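Local coordinates for folylpolyglutamate synthase protein FOLC (Mycobacterium tuberculosis, PDB 2VOR) that probably adds L-glutamate to dihydropteroate and then to tetrahydrofolate chains, using ATP and magnesium, and so makes dihydrofolate and folylpolyglutamates, at residues A70-K75 with T195-D200; T76-M81 with A302-A307; H90-R95 with D165-V170. One frame throughout, in Å; residues are numbered along the deposited sequence.

Contact 1: residues A70-K75 with T195-D200; sequences AGTNGK and TPISID. With ACP (phosphomethylphosphonic acid adenylate ester), chain B; GOL (glycerol), chain G.
Thr195 grips the 70-75 loop through backbone and side chain. Its N donates to Ala70 O at 3.1 Å, nearly straight at 169°. Its OG1 donates to Asn73 O at 2.9 Å, reaching the oxygen from above the carbonyl plane. With chi1 at 72°, OG1 sits between the backbone N and the carbonyl carbon and comes within 3.3 Å of Gly71 CA. Pro196 follows, and its O accepts two backbone bonds: Thr72 N at 2.9 Å and Asn73 N at 3.2 Å. The Asn73 N-H comes almost end-on to the carbonyl. The CB of Ile197 is directed away from the loop, yet CG2 still lies beside Thr72 OG1; the side chain also packs on helix 209-216. Ser198 N donates to Thr72 OG1 at 2.7 Å. The same hydroxyl also pairs with a glycerol, probably from the crystallisation liquor. A water joins Ser198 OG to Asn73 OD1, which is held mainly by Asn355. Asp200 packs its CB on Thr72 CG2, while its carboxylate turns to Lys385 and, weakly, to His354; Asp200 and His354 are magnesium ligands of this protein. The 70-75 loop is the P-loop of the Mur ligase type of ATPase domain. Gly74 N donates to O3A of the ATP analogue at 2.9 Å, and Lys75 NZ to its O1B at 2.9 Å. Lys75 NZ also bonds Gly71 O. Two loops after neighbouring parallel strands are thus locked together, and the bonds to Pro196 O and Thr72 OG1 probably help hold the P-loop backbone so that Gly74 N and Lys75 N face the phosphates.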
# COMPACT_ATOMS: atom_id res chain seq x y z
N ALA A 70 -5.19 6.51 -5.20
CA ALA A 70 -6.39 5.84 -4.64
C ALA A 70 -6.47 4.55 -5.37
O ALA A 70 -5.74 4.35 -6.30
CB ALA A 70 -7.65 6.69 -4.90
N GLY A 71 -7.34 3.64 -4.96
CA GLY A 71 -7.45 2.34 -5.65
C GLY A 71 -7.57 1.33 -4.56
O GLY A 71 -7.53 1.68 -3.38
N THR A 72 -7.72 0.06 -4.91
CA THR A 72 -7.85 -0.96 -3.89
C THR A 72 -6.52 -1.63 -3.60
O THR A 72 -6.16 -1.89 -2.43
CB THR A 72 -8.88 -2.09 -4.33
OG1 THR A 72 -10.15 -1.47 -4.63
CG2 THR A 72 -9.05 -3.14 -3.26
N ASN A 73 -5.79 -1.96 -4.63
CA ASN A 73 -4.54 -2.65 -4.47
C ASN A 73 -3.38 -1.92 -5.17
O ASN A 73 -3.55 -1.41 -6.31
CB ASN A 73 -4.64 -3.99 -5.09
CG ASN A 73 -5.43 -4.99 -4.21
OD1 ASN A 73 -6.39 -5.59 -4.70
ND2 ASN A 73 -4.96 -5.23 -2.94
N GLY A 74 -2.21 -1.90 -4.50
CA GLY A 74 -1.01 -1.45 -5.13
C GLY A 74 -0.83 -0.02 -4.82
O GLY A 74 0.07 0.55 -5.29
N LYS A 75 -1.65 0.60 -4.00
CA LYS A 75 -1.42 2.01 -3.81
C LYS A 75 -0.07 2.32 -3.20
O LYS A 75 0.60 3.32 -3.56
CB LYS A 75 -2.50 2.73 -2.98
CG LYS A 75 -3.98 2.47 -3.30
CD LYS A 75 -4.89 3.42 -2.37
CE LYS A 75 -4.93 2.82 -0.93
NZ LYS A 75 -5.32 1.31 -1.06
N THR A 195 -5.29 2.96 -9.07
CA THR A 195 -4.79 1.63 -9.24
C THR A 195 -5.99 0.62 -9.26
O THR A 195 -7.18 1.01 -9.05
CB THR A 195 -3.86 1.34 -8.08
OG1 THR A 195 -4.63 1.18 -6.86
CG2 THR A 195 -2.91 2.54 -7.87
N PRO A 196 -5.71 -0.68 -9.50
CA PRO A 196 -6.90 -1.54 -9.69
C PRO A 196 -7.89 -1.54 -8.50
O PRO A 196 -7.48 -1.55 -7.32
CB PRO A 196 -6.28 -2.90 -9.92
CG PRO A 196 -4.93 -2.57 -10.65
CD PRO A 196 -4.46 -1.33 -9.93
N ILE A 197 -9.18 -1.44 -8.82
CA ILE A 197 -10.25 -1.35 -7.84
C ILE A 197 -10.93 -2.71 -7.74
O ILE A 197 -11.24 -3.32 -8.75
CB ILE A 197 -11.26 -0.23 -8.22
CG1 ILE A 197 -10.63 1.15 -8.05
CG2 ILE A 197 -12.56 -0.34 -7.43
CD1 ILE A 197 -11.57 2.33 -8.33
N SER A 198 -11.10 -3.21 -6.51
CA SER A 198 -11.81 -4.50 -6.30
C SER A 198 -12.30 -4.61 -4.85
O SER A 198 -12.34 -3.62 -4.13
CB SER A 198 -10.97 -5.70 -6.78
OG SER A 198 -10.09 -6.13 -5.79
N ILE A 199 -12.74 -5.77 -4.40
CA ILE A 199 -13.25 -5.87 -3.01
C ILE A 199 -12.11 -5.95 -1.99
O ILE A 199 -11.11 -6.66 -2.20
CB ILE A 199 -14.22 -7.07 -2.82
CG1 ILE A 199 -15.48 -6.90 -3.70
CG2 ILE A 199 -14.62 -7.24 -1.35
CD1 ILE A 199 -16.12 -5.46 -3.63
N ASP A 200 -12.26 -5.21 -0.89
CA ASP A 200 -11.31 -5.25 0.23
C ASP A 200 -12.00 -5.28 1.60
O ASP A 200 -12.04 -6.30 2.26
CB ASP A 200 -10.38 -4.05 0.21
CG ASP A 200 -9.38 -4.09 1.38
OD1 ASP A 200 -8.62 -5.08 1.47
OD2 ASP A 200 -9.40 -3.18 2.25
PG ACP B . -2.31 -1.80 1.94
O1G ACP B . -0.89 -0.70 1.74
O2G ACP B . -3.44 -1.40 2.94
O3G ACP B . -1.72 -3.15 2.21
PB ACP B . -2.34 -1.05 -0.99
O1B ACP B . -3.41 -0.67 -1.92
O2B ACP B . -1.60 0.16 -0.55
C3B ACP B . -3.36 -1.53 0.47
PA ACP B . 0.06 -2.29 -1.52
O1A ACP B . 0.48 -2.58 -0.03
O2A ACP B . 1.07 -2.44 -2.63
O3A ACP B . -1.59 -2.25 -1.67
O5' ACP B . -0.14 -3.99 -1.69
C5' ACP B . -0.92 -4.88 -0.76
C4' ACP B . -0.94 -6.33 -1.23
O4' ACP B . -1.70 -6.25 -2.46
C3' ACP B . 0.44 -6.74 -1.71
O3' ACP B . 1.19 -7.42 -0.71
C2' ACP B . 0.18 -7.69 -2.88
O2' ACP B . -0.17 -9.00 -2.42
C1' ACP B . -1.09 -7.13 -3.46
N9 ACP B . -0.99 -6.21 -4.63
C8 ACP B . -0.23 -5.08 -4.78
N7 ACP B . -0.49 -4.50 -5.97
C5 ACP B . -1.39 -5.29 -6.58
C6 ACP B . -2.04 -5.22 -7.80
N6 ACP B . -1.80 -4.23 -8.65
N1 ACP B . -2.95 -6.17 -8.07
C2 ACP B . -3.19 -7.19 -7.27
N3 ACP B . -2.59 -7.30 -6.09
C4 ACP B . -1.72 -6.35 -5.74
C1 GOL G . -14.56 -1.54 -0.54
O1 GOL G . -14.59 -2.96 -0.46
C2 GOL G . -13.12 -1.02 -0.61
O2 GOL G . -12.35 -1.48 0.49
C3 GOL G . -12.42 -1.36 -1.94
O3 GOL G . -11.35 -0.45 -2.21
O HOH W 1 -7.69 -4.67 -6.83

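Contact 2: residues T76-M81 with A302-A307; sequences TSVARM and AVLALA. With CO (cobalt (II) ion), chain D; ACP (phosphomethylphosphonic acid adenylate ester), chain B.
Helix segments 76-81 and 302-307 cross at -50°, with their axes 8.7 Å apart at closest approach. Val78 and Ala305 mark the closest point, their CA atoms 5.4 Å apart. Small alanines on 302-307 probably allow this approach. Met81 and Val78 share the touching on the 76-81 side. Met81 CB meets Ala305 CB at 3.4 Å, tighter than usual for two carbons. Its chi2 of 169° carries SD to the backbone of Ala302, and chi3 at 179° sends CE on to Ala302 CB. SD lies 3.5 Å from Ala302 N. Val78 spans the other part of the contact. Its CG1 faces Ala305 CB, and its CG2 meets Leu304 CD2 at 4.3 Å. No hydrogen bond crosses between the segments, and all five touching residues are buried. Helix 75-88 is the one that starts at the P-loop, and helix 296-313 packs beside it. The N-terminal turn of 76-81 serves the nucleotide. Thr76 OG1 binds cobalt at 2.4 Å, alongside O1G and O2B of the ATP analogue, Glu174 OE2 and Ser98 O. Thr76 N donates to O2B. Ser77 grips O2A twice, from its N and from OG at 2.6 Å. Asn301, an ADP-binding residue just before Ala302, also bonds the analogue and touches Val78 and Met81.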
# COMPACT_ATOMS: atom_id res chain seq x y z
N THR A 76 0.27 1.55 -2.17
CA THR A 76 1.57 1.74 -1.46
C THR A 76 2.78 1.48 -2.33
O THR A 76 3.64 2.28 -2.38
CB THR A 76 1.71 0.93 -0.14
OG1 THR A 76 0.96 1.63 0.84
CG2 THR A 76 3.22 0.91 0.33
N SER A 77 2.77 0.35 -3.01
CA SER A 77 3.74 0.06 -3.99
C SER A 77 3.97 1.13 -5.05
O SER A 77 5.13 1.41 -5.36
CB SER A 77 3.37 -1.21 -4.68
OG SER A 77 3.43 -2.23 -3.74
N VAL A 78 2.88 1.60 -5.69
CA VAL A 78 2.90 2.61 -6.70
C VAL A 78 3.44 3.87 -6.07
O VAL A 78 4.29 4.55 -6.70
CB VAL A 78 1.47 2.86 -7.35
CG1 VAL A 78 1.46 4.12 -8.27
CG2 VAL A 78 0.98 1.62 -8.12
N ALA A 79 3.00 4.20 -4.85
CA ALA A 79 3.53 5.40 -4.22
C ALA A 79 5.08 5.37 -4.06
O ALA A 79 5.73 6.41 -4.15
CB ALA A 79 2.85 5.70 -2.85
N ARG A 80 5.63 4.17 -3.78
CA ARG A 80 7.05 4.01 -3.51
C ARG A 80 7.82 4.06 -4.82
O ARG A 80 8.93 4.60 -4.85
CB ARG A 80 7.34 2.71 -2.70
CG ARG A 80 6.73 2.81 -1.21
CD ARG A 80 6.96 1.59 -0.33
NE ARG A 80 8.41 1.42 -0.09
CZ ARG A 80 9.03 1.90 0.99
NH1 ARG A 80 8.32 2.60 1.88
NH2 ARG A 80 10.34 1.70 1.14
N MET A 81 7.26 3.45 -5.85
CA MET A 81 7.79 3.46 -7.15
C MET A 81 7.83 4.86 -7.72
O MET A 81 8.81 5.27 -8.29
CB MET A 81 6.90 2.63 -8.07
CG MET A 81 7.19 1.15 -7.96
SD MET A 81 5.95 0.23 -8.78
CE MET A 81 6.51 -1.45 -8.56
N ALA A 302 4.49 -0.89 -11.71
CA ALA A 302 5.59 -0.14 -12.23
C ALA A 302 5.14 0.70 -13.43
O ALA A 302 5.48 1.89 -13.58
CB ALA A 302 6.70 -1.09 -12.66
N VAL A 303 4.41 0.13 -14.35
CA VAL A 303 4.15 0.91 -15.56
C VAL A 303 3.16 2.07 -15.21
O VAL A 303 3.23 3.17 -15.79
CB VAL A 303 3.62 0.02 -16.71
CG1 VAL A 303 2.09 -0.33 -16.51
CG2 VAL A 303 3.84 0.72 -18.06
N LEU A 304 2.27 1.82 -14.23
CA LEU A 304 1.41 2.87 -13.66
C LEU A 304 2.23 3.96 -13.02
O LEU A 304 1.93 5.12 -13.18
CB LEU A 304 0.38 2.33 -12.63
CG LEU A 304 -0.91 3.09 -12.35
CD1 LEU A 304 -1.72 3.36 -13.60
CD2 LEU A 304 -1.79 2.35 -11.28
N ALA A 305 3.20 3.59 -12.23
CA ALA A 305 4.06 4.60 -11.56
C ALA A 305 4.77 5.39 -12.64
O ALA A 305 4.93 6.61 -12.55
CB ALA A 305 5.10 3.90 -10.69
N LEU A 306 5.25 4.71 -13.66
CA LEU A 306 5.90 5.46 -14.78
C LEU A 306 4.98 6.48 -15.51
O LEU A 306 5.33 7.67 -15.62
CB LEU A 306 6.52 4.50 -15.79
CG LEU A 306 7.35 5.16 -16.90
CD1 LEU A 306 8.57 5.89 -16.37
CD2 LEU A 306 7.77 4.13 -17.91
N ALA A 307 3.83 6.02 -16.06
CA ALA A 307 2.86 6.95 -16.66
C ALA A 307 2.54 8.14 -15.73
O ALA A 307 2.38 9.26 -16.17
CB ALA A 307 1.63 6.22 -17.02
CO CO D . -1.31 1.17 1.31
PG ACP B . -2.31 -1.80 1.94
O1G ACP B . -0.89 -0.70 1.74
O2G ACP B . -3.44 -1.40 2.94
O3G ACP B . -1.72 -3.15 2.21
PB ACP B . -2.34 -1.05 -0.99
O1B ACP B . -3.41 -0.67 -1.92
O2B ACP B . -1.60 0.16 -0.55
C3B ACP B . -3.36 -1.53 0.47
PA ACP B . 0.06 -2.29 -1.52
O1A ACP B . 0.48 -2.58 -0.03
O2A ACP B . 1.07 -2.44 -2.63
O3A ACP B . -1.59 -2.25 -1.67
O5' ACP B . -0.14 -3.99 -1.69
C5' ACP B . -0.92 -4.88 -0.76
C4' ACP B . -0.94 -6.33 -1.23
O4' ACP B . -1.70 -6.25 -2.46
C3' ACP B . 0.44 -6.74 -1.71
O3' ACP B . 1.19 -7.42 -0.71
C2' ACP B . 0.18 -7.69 -2.88
O2' ACP B . -0.17 -9.00 -2.42
C1' ACP B . -1.09 -7.13 -3.46
N9 ACP B . -0.99 -6.21 -4.63
C8 ACP B . -0.23 -5.08 -4.78
N7 ACP B . -0.49 -4.50 -5.97
C5 ACP B . -1.39 -5.29 -6.58
C6 ACP B . -2.04 -5.22 -7.80
N6 ACP B . -1.80 -4.23 -8.65
N1 ACP B . -2.95 -6.17 -8.07
C2 ACP B . -3.19 -7.19 -7.27
N3 ACP B . -2.59 -7.30 -6.09
C4 ACP B . -1.72 -6.35 -5.74

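Contact 3: residues H90-R95 with D165-V170; sequences HRRTGR and DAPVDV
Arg92 O accepts two backbone bonds, from Asp169 N at 2.8 Å and from Val170 N at 3.2 Å. The first donor sits above the carbonyl plane, the second almost in line with the C=O bond. The Val170 bond starts the pairing of parallel strands 93-96 and 170-174 in the mixed sheet of the P-loop domain, where Thr93 bridges with Val170. Gly94 N continues it, donating to Val170 O at 2.9 Å in the carbonyl plane. Thr93 CA adds a CH...O contact to the same oxygen. The Asp169 side chain turns back to Arg92. Its OD2 accepts from Arg92 N at 2.9 Å and 164°, on the anti side, tilted 33° out of the carboxylate plane. A water joins the same OD2 to His90 O. Arg91 lays CB and CG against this carboxylate, but its guanidinium leads away to Leu89 O. A bend at chi3 (67°) helps bring the Arg92 guanidinium to Ala166, and its NH1 forms a salt bridge with Asp111. The peptide before Pro167 is cis, and Pro167 CD lies beside Arg92 NH2. Val168 CG1 packs over the backbone at Gly94 N, 3.6 Å away. At the edge of the Arg92 guanidinium, NH2 gives a weak bond to Ala166 O at 3.0 Å.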
# COMPACT_ATOMS: atom_id res chain seq x y z
N HIS A 90 15.98 13.51 -9.51
CA HIS A 90 16.62 14.53 -8.68
C HIS A 90 15.82 15.67 -8.01
O HIS A 90 16.42 16.64 -7.46
CB HIS A 90 17.78 15.10 -9.47
CG HIS A 90 18.68 14.04 -9.96
ND1 HIS A 90 19.38 13.23 -9.08
CD2 HIS A 90 18.93 13.59 -11.22
CE1 HIS A 90 20.04 12.34 -9.79
NE2 HIS A 90 19.81 12.55 -11.08
N ARG A 91 14.50 15.53 -7.98
CA ARG A 91 13.62 16.38 -7.17
C ARG A 91 13.40 15.81 -5.75
O ARG A 91 13.36 14.59 -5.56
CB ARG A 91 12.30 16.50 -7.89
CG ARG A 91 12.26 17.60 -8.88
CD ARG A 91 13.09 17.25 -10.10
NE ARG A 91 12.73 18.11 -11.25
CZ ARG A 91 13.27 17.98 -12.44
NH1 ARG A 91 14.18 17.03 -12.64
NH2 ARG A 91 12.89 18.75 -13.44
N ARG A 92 13.30 16.67 -4.75
CA ARG A 92 13.12 16.22 -3.38
C ARG A 92 11.66 15.80 -3.20
O ARG A 92 10.75 16.51 -3.59
CB ARG A 92 13.37 17.30 -2.38
CG ARG A 92 14.64 18.03 -2.35
CD ARG A 92 14.72 18.83 -0.93
NE ARG A 92 14.82 17.92 0.24
CZ ARG A 92 14.81 18.30 1.51
NH1 ARG A 92 14.94 17.40 2.49
NH2 ARG A 92 14.69 19.58 1.81
N THR A 93 11.44 14.60 -2.66
CA THR A 93 10.08 14.07 -2.50
C THR A 93 9.69 14.06 -1.04
O THR A 93 10.51 13.83 -0.16
CB THR A 93 9.96 12.65 -3.03
OG1 THR A 93 10.91 11.82 -2.32
CG2 THR A 93 10.28 12.61 -4.47
N GLY A 94 8.41 14.26 -0.80
CA GLY A 94 7.77 13.83 0.44
C GLY A 94 6.78 12.73 0.01
O GLY A 94 6.23 12.78 -1.04
N ARG A 95 6.59 11.72 0.84
CA ARG A 95 5.70 10.64 0.56
C ARG A 95 4.95 10.23 1.82
O ARG A 95 5.57 9.99 2.90
CB ARG A 95 6.43 9.46 -0.05
CG ARG A 95 5.62 8.21 0.04
CD ARG A 95 6.12 7.12 -0.80
NE ARG A 95 7.56 6.71 -0.58
CZ ARG A 95 8.06 6.17 0.54
NH1 ARG A 95 7.31 5.99 1.59
NH2 ARG A 95 9.35 5.78 0.62
N ASP A 165 7.78 21.89 5.99
CA ASP A 165 8.95 22.15 6.86
C ASP A 165 10.22 21.71 6.18
O ASP A 165 11.31 22.15 6.57
CB ASP A 165 8.96 21.33 8.16
CG ASP A 165 7.92 21.80 9.20
OD1 ASP A 165 7.60 23.00 9.25
OD2 ASP A 165 7.47 20.95 10.04
N ALA A 166 10.13 20.76 5.25
CA ALA A 166 11.36 20.08 4.82
C ALA A 166 12.31 20.95 3.98
O ALA A 166 13.53 20.96 4.27
CB ALA A 166 11.11 18.76 4.14
N PRO A 167 11.83 21.63 2.92
CA PRO A 167 10.54 21.57 2.23
C PRO A 167 10.75 20.59 1.08
O PRO A 167 11.86 20.20 0.84
CB PRO A 167 10.41 22.99 1.67
CG PRO A 167 11.87 23.51 1.54
CD PRO A 167 12.76 22.57 2.24
N VAL A 168 9.73 20.19 0.34
CA VAL A 168 9.94 19.15 -0.67
C VAL A 168 9.65 19.81 -2.03
O VAL A 168 9.17 20.96 -2.06
CB VAL A 168 8.98 17.92 -0.47
CG1 VAL A 168 9.16 17.31 0.90
CG2 VAL A 168 7.53 18.37 -0.64
N ASP A 169 9.95 19.11 -3.14
CA ASP A 169 9.62 19.65 -4.47
C ASP A 169 8.31 19.07 -4.90
O ASP A 169 7.59 19.70 -5.68
CB ASP A 169 10.67 19.29 -5.56
CG ASP A 169 11.99 20.04 -5.38
OD1 ASP A 169 12.01 21.26 -5.05
OD2 ASP A 169 13.04 19.43 -5.64
N VAL A 170 8.02 17.85 -4.43
CA VAL A 170 6.87 17.13 -4.90
C VAL A 170 6.47 16.23 -3.77
O VAL A 170 7.32 15.64 -3.14
CB VAL A 170 7.21 16.13 -6.05
CG1 VAL A 170 5.93 15.55 -6.56
CG2 VAL A 170 7.90 16.80 -7.21
O HOH W 2 15.63 19.60 -6.22

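Overall arrangement
From the N terminus, strand 66-70 runs into the P-loop of contact 1 and then into helix 75-88, which supplies the first half of contact 2. Strand 93-96 follows with the first half of contact 3. Contact 3 closes the smallest loop, back from 165-170, and lies within the loops of both other contacts. Contact 1 closes at 195-200 and contact 2 at 302-307, so these two cross. Contacts 1 and 2 touch through Thr195 CG2, which packs on Leu304 and Val78, and both reach the ATP analogue. Contacts 2 and 3 meet where Arg95 CD lies against Ala79 O. Contacts 1 and 3 tie sheet strands and their loops; contact 2 ties two helices.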